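Local structure of putative transcriptional regulator (Salmonella typhimurium, 1YYV) at residues S34-G37 against V38-L41; V42-D46 against G47-F51; Q71-Q75 against D76-N80. The protein is a putative transcriptional regulator of the HxlR-like helix-turn-helix family and probably binds DNA to control transcription. All coordinates share one frame; numbering follows the deposited sequence. Where two conformers were deposited one is given.

Contact 1: residues S34-G37 against V38-L41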
loop_
_atom_site.group_PDB
_atom_site.type_symbol
_atom_site.label_atom_id
_atom_site.label_comp_id
_atom_site.label_asym_id
_atom_site.label_seq_id
_atom_site.Cartn_x
_atom_site.Cartn_y
_atom_site.Cartn_z
ATOM N N SER A 34 -1.875 -3.521 -3.660
ATOM C CA SER A 34 -1.780 -4.914 -4.005
ATOM C C SER A 34 -0.553 -5.038 -4.861
ATOM O O SER A 34 -0.070 -4.071 -5.413
ATOM C CB SER A 34 -3.007 -5.434 -4.773
ATOM O OG SER A 34 -3.023 -4.903 -6.093
ATOM N N ARG A 35 -0.041 -6.243 -4.959
ATOM C CA ARG A 35 1.215 -6.460 -5.643
ATOM C C ARG A 35 1.121 -6.167 -7.152
ATOM O O ARG A 35 2.083 -5.725 -7.745
ATOM C CB ARG A 35 1.667 -7.874 -5.305
ATOM C CG ARG A 35 2.389 -8.673 -6.327
ATOM C CD ARG A 35 2.611 -9.968 -5.643
ATOM N NE ARG A 35 3.212 -10.971 -6.496
ATOM C CZ ARG A 35 3.506 -12.192 -6.081
ATOM N NH1 ARG A 35 3.254 -12.518 -4.812
ATOM N NH2 ARG A 35 4.051 -13.072 -6.926
ATOM N N TRP A 36 -0.042 -6.377 -7.759
ATOM C CA TRP A 36 -0.216 -6.001 -9.158
ATOM C C TRP A 36 -0.630 -4.545 -9.333
ATOM O O TRP A 36 -0.200 -3.906 -10.289
ATOM C CB TRP A 36 -1.143 -6.977 -9.896
ATOM C CG TRP A 36 -0.767 -8.444 -9.618
ATOM C CD1 TRP A 36 -1.588 -9.426 -9.115
ATOM C CD2 TRP A 36 0.530 -9.058 -9.795
ATOM N NE1 TRP A 36 -0.890 -10.597 -8.987
ATOM C CE2 TRP A 36 0.409 -10.406 -9.391
ATOM C CE3 TRP A 36 1.779 -8.601 -10.265
ATOM C CZ2 TRP A 36 1.493 -11.312 -9.439
ATOM C CZ3 TRP A 36 2.852 -9.499 -10.321
ATOM C CH2 TRP A 36 2.700 -10.836 -9.898
ATOM N N GLY A 37 -1.396 -3.991 -8.386
ATOM C CA GLY A 37 -1.789 -2.571 -8.474
ATOM C C GLY A 37 -0.612 -1.618 -8.440
ATOM O O GLY A 37 -0.584 -0.630 -9.182
ATOM N N VAL A 38 0.367 -1.910 -7.584
ATOM C CA VAL A 38 1.565 -1.089 -7.471
ATOM C C VAL A 38 2.347 -1.080 -8.804
ATOM O O VAL A 38 2.845 -0.059 -9.241
ATOM C CB VAL A 38 2.551 -1.601 -6.359
ATOM C CG1 VAL A 38 3.860 -0.780 -6.377
ATOM C CG2 VAL A 38 1.943 -1.527 -4.958
ATOM N N LEU A 39 2.481 -2.243 -9.411
ATOM C CA LEU A 39 3.296 -2.419 -10.582
ATOM C C LEU A 39 2.620 -1.751 -11.754
ATOM O O LEU A 39 3.278 -1.069 -12.518
ATOM C CB LEU A 39 3.507 -3.917 -10.863
ATOM C CG LEU A 39 4.241 -4.711 -9.778
ATOM C CD1 LEU A 39 4.550 -6.128 -10.277
ATOM C CD2 LEU A 39 5.516 -3.960 -9.380
ATOM N N ILE A 40 1.305 -1.930 -11.878
ATOM C CA ILE A 40 0.530 -1.180 -12.861
ATOM C C ILE A 40 0.716 0.321 -12.709
ATOM O O ILE A 40 1.003 1.012 -13.682
ATOM C CB ILE A 40 -0.979 -1.506 -12.805
ATOM C CG1 ILE A 40 -1.220 -2.973 -13.168
ATOM C CG2 ILE A 40 -1.777 -0.479 -13.677
ATOM C CD1 ILE A 40 -2.551 -3.482 -12.736
ATOM N N LEU A 41 0.576 0.827 -11.499
ATOM C CA LEU A 41 0.673 2.264 -11.267
ATOM C C LEU A 41 2.063 2.841 -11.483
ATOM O O LEU A 41 2.199 4.011 -11.865
ATOM C CB LEU A 41 0.166 2.622 -9.862
ATOM C CG LEU A 41 -1.343 2.526 -9.676
ATOM C CD1 LEU A 41 -1.686 2.771 -8.236
ATOM C CD2 LEU A 41 -2.170 3.494 -10.602
#
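L39 lies alongside W36, both side chains pointing the same way, at the start of helix 35-43. From its CB outward, L39 first meets backbone oxygens. L39 CB is 3.8 Å from W36 O and nearly as close to R35 O. CG then sits over R35 O, with 3.1 Å from L39 CG to that oxygen. At the tip, CD1 lies between R35 O and the tryptophan. It reaches the six-membered part of the ring at its edge, near the ring plane, with L39 CD1 3.7 Å from W36 CE3. CD2 is farther off and touches R35 O only loosely. This path follows from the first torsion: CG is anti to the carbonyl carbon (chi1 -62°), which lays the branch back along the preceding turn.

One face of the indole is taken by R35, whose CG lies over the ring centre, 3.8 Å above the plane of W36. The turn itself is an N-capped helix start. S34 is the N-cap, and its OG accepts from the backbone of the buried G37, with 3.0 Å between G37 N and S34 OG. The first main-chain bond of the helix runs from V38 N to S34 O. Another, from I40 N to W36 O (2.9 Å), is nearly straight at 174°. L41 N bonds to G37 O in the same i to i+4 pattern.

Beyond the turn, helix 66-76 packs on this segment, with S69 against both W36 and I40. R26 of the second subunit packs on both W36 and L39, while L29 of that subunit meets V38.

Contact 2: residues V42-D46 against G47-F51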
loop_
_atom_site.group_PDB
_atom_site.type_symbol
_atom_site.label_atom_id
_atom_site.label_comp_id
_atom_site.label_asym_id
_atom_site.label_seq_id
_atom_site.Cartn_x
_atom_site.Cartn_y
_atom_site.Cartn_z
ATOM N N VAL A 42 3.100 2.044 -11.238
ATOM C CA VAL A 42 4.473 2.515 -11.443
ATOM C C VAL A 42 4.781 2.466 -12.932
ATOM O O VAL A 42 5.296 3.449 -13.481
ATOM C CB VAL A 42 5.523 1.694 -10.640
ATOM C CG1 VAL A 42 6.949 1.941 -11.190
ATOM C CG2 VAL A 42 5.451 2.001 -9.141
ATOM N N ALA A 43 4.402 1.366 -13.595
ATOM C CA ALA A 43 4.621 1.224 -15.040
ATOM C C ALA A 43 3.957 2.318 -15.921
ATOM O O ALA A 43 4.571 2.832 -16.829
ATOM C CB ALA A 43 4.214 -0.186 -15.518
ATOM N N LEU A 44 2.703 2.666 -15.655
ATOM C CA LEU A 44 2.024 3.672 -16.471
ATOM C C LEU A 44 2.569 5.115 -16.362
ATOM O O LEU A 44 2.166 6.007 -17.143
ATOM C CB LEU A 44 0.531 3.636 -16.189
ATOM C CG LEU A 44 -0.099 2.299 -16.547
ATOM C CD1 LEU A 44 -1.562 2.298 -16.126
ATOM C CD2 LEU A 44 0.069 1.968 -18.056
ATOM N N ARG A 45 3.486 5.336 -15.422
ATOM C CA ARG A 45 4.126 6.629 -15.245
ATOM C C ARG A 45 4.979 6.906 -16.465
ATOM O O ARG A 45 5.220 8.074 -16.810
ATOM C CB ARG A 45 4.957 6.690 -13.957
ATOM C CG ARG A 45 4.119 6.477 -12.687
ATOM C CD ARG A 45 4.871 6.722 -11.352
ATOM N NE ARG A 45 4.747 8.116 -10.901
ATOM C CZ ARG A 45 5.799 8.873 -10.651
ATOM N NH1 ARG A 45 7.001 8.332 -10.766
ATOM N NH2 ARG A 45 5.676 10.144 -10.281
ATOM N N ASP A 46 5.390 5.828 -17.131
ATOM C CA ASP A 46 6.114 5.924 -18.399
ATOM C C ASP A 46 5.249 6.238 -19.614
ATOM O O ASP A 46 5.778 6.619 -20.644
ATOM C CB ASP A 46 6.904 4.646 -18.667
ATOM C CG ASP A 46 7.819 4.278 -17.515
ATOM O OD1 ASP A 46 8.540 5.176 -16.998
ATOM O OD2 ASP A 46 7.825 3.082 -17.135
ATOM N N GLY A 47 3.939 6.069 -19.502
ATOM C CA GLY A 47 3.025 6.339 -20.607
ATOM C C GLY A 47 2.067 5.188 -20.830
ATOM O O GLY A 47 2.049 4.210 -20.063
ATOM N N THR A 48 1.265 5.307 -21.882
ATOM C CA THR A 48 0.333 4.256 -22.293
ATOM C C THR A 48 1.013 2.889 -22.480
ATOM O O THR A 48 2.110 2.822 -23.026
ATOM C CB THR A 48 -0.407 4.675 -23.559
ATOM O OG1 THR A 48 -1.026 5.936 -23.317
ATOM C CG2 THR A 48 -1.493 3.682 -23.914
ATOM N N HIS A 49 0.374 1.833 -21.960
ATOM C CA HIS A 49 0.757 0.436 -22.155
ATOM C C HIS A 49 -0.477 -0.288 -22.589
ATOM O O HIS A 49 -1.579 0.043 -22.123
ATOM C CB HIS A 49 1.166 -0.193 -20.834
ATOM C CG HIS A 49 2.492 0.271 -20.327
ATOM N ND1 HIS A 49 2.750 1.590 -20.010
ATOM C CD2 HIS A 49 3.632 -0.409 -20.070
ATOM C CE1 HIS A 49 4.002 1.703 -19.603
ATOM N NE2 HIS A 49 4.562 0.508 -19.646
ATOM N N ARG A 50 -0.294 -1.275 -23.478
ATOM C CA ARG A 50 -1.323 -2.246 -23.840
ATOM C C ARG A 50 -1.321 -3.297 -22.761
ATOM O O ARG A 50 -0.338 -3.432 -22.004
ATOM C CB ARG A 50 -1.043 -2.845 -25.225
ATOM C CG ARG A 50 -0.711 -1.769 -26.260
ATOM C CD ARG A 50 -0.865 -2.205 -27.691
ATOM N NE ARG A 50 0.392 -2.707 -28.229
ATOM C CZ ARG A 50 0.779 -2.616 -29.497
ATOM N NH1 ARG A 50 0.025 -2.016 -30.409
ATOM N NH2 ARG A 50 1.942 -3.134 -29.844
ATOM N N PHE A 51 -2.424 -4.044 -22.659
ATOM C CA PHE A 51 -2.496 -5.171 -21.735
ATOM C C PHE A 51 -1.264 -6.057 -21.811
ATOM O O PHE A 51 -0.766 -6.486 -20.778
ATOM C CB PHE A 51 -3.760 -5.995 -21.985
ATOM C CG PHE A 51 -4.036 -7.037 -20.922
ATOM C CD1 PHE A 51 -4.912 -6.758 -19.874
ATOM C CD2 PHE A 51 -3.429 -8.298 -20.971
ATOM C CE1 PHE A 51 -5.198 -7.713 -18.898
ATOM C CE2 PHE A 51 -3.705 -9.260 -19.993
ATOM C CZ PHE A 51 -4.592 -8.964 -18.950
#
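H49 turns its ring back against the end of helix 35-43, and L44 and A43 receive it. This is the close-packed side. L44 crosses the histidine obliquely, its CD2 methyl 3.3 Å from H49 ND1 and also against H49 CB and CG. H49 CE1 lies 3.0 Å from A43 O. With CG anti to the carbonyl carbon (chi1 -73°), the H49 ring reaches G47 O as well as the helix end. H49 ND1 donates to G47 O at 2.7 Å, and that oxygen lies in the ring plane, at its edge. H49 NE2 is hydrogen-bonded to NZ of the dimethylated lysine at position 57, so both ring nitrogens are held.

The segment is the turn from helix 35-43, through a 3-10 segment, into strand 49-50, an outermost strand of the antiparallel sheet within the chain. G47 N bonds to L44 O at 3.0 Å, approaching from above the carbonyl plane. G47 takes a positive phi of 131° here, a region that glycine enters readily.

The other side is looser. D46 is exposed and brings only CB near the edge of the H49 ring, 4.2 Å from H49 CE1. R45 NH2 forms a salt bridge with D104.

Contact 3: residues Q71-Q75 against D76-N80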
loop_
_atom_site.group_PDB
_atom_site.type_symbol
_atom_site.label_atom_id
_atom_site.label_comp_id
_atom_site.label_asym_id
_atom_site.label_seq_id
_atom_site.Cartn_x
_atom_site.Cartn_y
_atom_site.Cartn_z
ATOM N N GLN A 71 -9.174 -3.614 -13.805
ATOM C CA GLN A 71 -10.566 -3.260 -13.596
ATOM C C GLN A 71 -10.886 -2.483 -12.286
ATOM O O GLN A 71 -11.651 -1.519 -12.319
ATOM C CB GLN A 71 -11.453 -4.504 -13.668
ATOM C CG GLN A 71 -12.908 -4.156 -13.335
ATOM C CD GLN A 71 -13.868 -4.933 -14.163
ATOM O OE1 GLN A 71 -14.356 -5.995 -13.738
ATOM N NE2 GLN A 71 -14.136 -4.439 -15.389
ATOM N N ALA A 72 -10.337 -2.928 -11.156
ATOM C CA ALA A 72 -10.505 -2.214 -9.883
ATOM C C ALA A 72 -9.912 -0.797 -9.955
ATOM O O ALA A 72 -10.497 0.148 -9.446
ATOM C CB ALA A 72 -9.916 -3.017 -8.700
ATOM N N LEU A 73 -8.777 -0.648 -10.625
ATOM C CA LEU A 73 -8.144 0.656 -10.778
ATOM C C LEU A 73 -8.890 1.579 -11.720
ATOM O O LEU A 73 -8.903 2.795 -11.500
ATOM C CB LEU A 73 -6.673 0.514 -11.203
ATOM C CG LEU A 73 -5.693 -0.141 -10.202
ATOM C CD1 LEU A 73 -4.286 -0.395 -10.819
ATOM C CD2 LEU A 73 -5.552 0.700 -8.936
ATOM N N GLU A 74 -9.518 1.021 -12.754
ATOM C CA GLU A 74 -10.311 1.831 -13.687
ATOM C C GLU A 74 -11.594 2.352 -13.049
ATOM O O GLU A 74 -11.937 3.545 -13.200
ATOM C CB GLU A 74 -10.638 1.078 -14.987
ATOM C CG GLU A 74 -11.519 1.917 -15.943
ATOM C CD GLU A 74 -12.031 1.173 -17.175
ATOM O OE1 GLU A 74 -11.960 -0.095 -17.227
ATOM O OE2 GLU A 74 -12.532 1.884 -18.091
ATOM N N GLN A 75 -12.296 1.486 -12.315
ATOM C CA GLN A 75 -13.535 1.934 -11.687
ATOM C C GLN A 75 -13.310 2.860 -10.504
ATOM O O GLN A 75 -14.228 3.606 -10.150
ATOM C CB GLN A 75 -14.578 0.819 -11.425
ATOM C CG GLN A 75 -14.092 -0.399 -10.681
ATOM C CD GLN A 75 -14.876 -1.676 -11.048
ATOM O OE1 GLN A 75 -15.381 -1.816 -12.167
ATOM N NE2 GLN A 75 -14.933 -2.630 -10.107
ATOM N N ASP A 76 -12.090 2.848 -9.942
ATOM C CA ASP A 76 -11.673 3.832 -8.944
ATOM C C ASP A 76 -11.403 5.193 -9.596
ATOM O O ASP A 76 -11.503 6.213 -8.957
ATOM C CB ASP A 76 -10.440 3.344 -8.174
ATOM C CG ASP A 76 -10.784 2.281 -7.096
ATOM O OD1 ASP A 76 -11.986 2.042 -6.842
ATOM O OD2 ASP A 76 -9.851 1.667 -6.506
ATOM N N GLY A 77 -11.082 5.208 -10.887
ATOM C CA GLY A 77 -10.916 6.471 -11.600
ATOM C C GLY A 77 -9.468 6.804 -11.898
ATOM O O GLY A 77 -9.143 7.974 -12.207
ATOM N N PHE A 78 -8.600 5.788 -11.819
ATOM C CA PHE A 78 -7.175 6.001 -11.949
ATOM C C PHE A 78 -6.672 5.711 -13.367
ATOM O O PHE A 78 -5.558 6.128 -13.729
ATOM C CB PHE A 78 -6.391 5.148 -10.932
ATOM C CG PHE A 78 -6.788 5.374 -9.482
ATOM C CD1 PHE A 78 -6.990 6.672 -8.975
ATOM C CD2 PHE A 78 -6.930 4.299 -8.622
ATOM C CE1 PHE A 78 -7.329 6.880 -7.652
ATOM C CE2 PHE A 78 -7.263 4.494 -7.290
ATOM C CZ PHE A 78 -7.472 5.780 -6.803
ATOM N N LEU A 79 -7.452 4.969 -14.156
ATOM C CA LEU A 79 -6.999 4.600 -15.502
ATOM C C LEU A 79 -7.995 4.955 -16.580
ATOM O O LEU A 79 -9.210 4.892 -16.379
ATOM C CB LEU A 79 -6.667 3.104 -15.648
ATOM C CG LEU A 79 -5.906 2.390 -14.555
ATOM C CD1 LEU A 79 -5.879 0.936 -14.871
ATOM C CD2 LEU A 79 -4.486 2.960 -14.330
ATOM N N ASN A 80 -7.437 5.354 -17.713
ATOM C CA ASN A 80 -8.156 5.332 -18.993
ATOM C C ASN A 80 -7.953 3.997 -19.699
ATOM O O ASN A 80 -6.832 3.499 -19.799
ATOM C CB ASN A 80 -7.750 6.517 -19.858
ATOM C CG ASN A 80 -8.237 7.815 -19.268
ATOM O OD1 ASN A 80 -7.463 8.764 -19.103
ATOM N ND2 ASN A 80 -9.536 7.856 -18.891
HETATM O O HOH W 1 -10.630 5.368 -14.432
#
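L73 meets both F78 and L79, where helix 66-76 ends and strand 79-84 begins. Its side chain crosses that of F78 at about a right angle, with L73 CD2 3.9 Å from F78 CD2. L73 CB touches the CD1 methyl of L79, 3.8 Å from L79 CD1. F78 CG stands anti to the carbonyl carbon (chi1 -56°), and its CB and ring pass close to L73 O.

The same oxygen closes the helix. F78 N donates to L73 O at 3.0 Å, nearly along the C=O axis, and G77 N adds a weak bond to it. G77 N also bonds to E74 O, from above that carbonyl plane. With G77 at positive phi (106°), this is a Schellman motif. One residue earlier, A72 O accepts from D76 N. A water donates to E74 O and to L79 O. Helix 66-76 followed by hairpin 79-84/90-95 is consistent with the winged helix-turn-helix of this family.

Further out, V32 of helix 25-33 packs on L73 and F78, and T96 bonds to the backbone of G77 and F78. The D76 carboxylate is gripped at both oxygens: OD2 by H31, and OD1 by a salt bridge to R124 of the second subunit.

How the contacts relate
The contacts follow one another along the chain, all inside the HxlR-like helix-turn-helix range. Contact 1 starts helix 35-43, contact 2 leads from its end into strand 49-50, and contact 3 joins helix 66-76 to strand 79-84. Their centres lie about 11 to 13 Å apart. Contacts 1 and 3 meet where I40 CG2 packs 3.8 Å from L73 CD1. Contacts 2 and 3 meet through L44 and L79, and both lead into the antiparallel sheet, whose outer strands within the chain are 49-50 and 79-84. I40, L44, L73 and L79 bring the three contacts together, consistent with a winged helix-turn-helix. All three also touch the second subunit of the dimer.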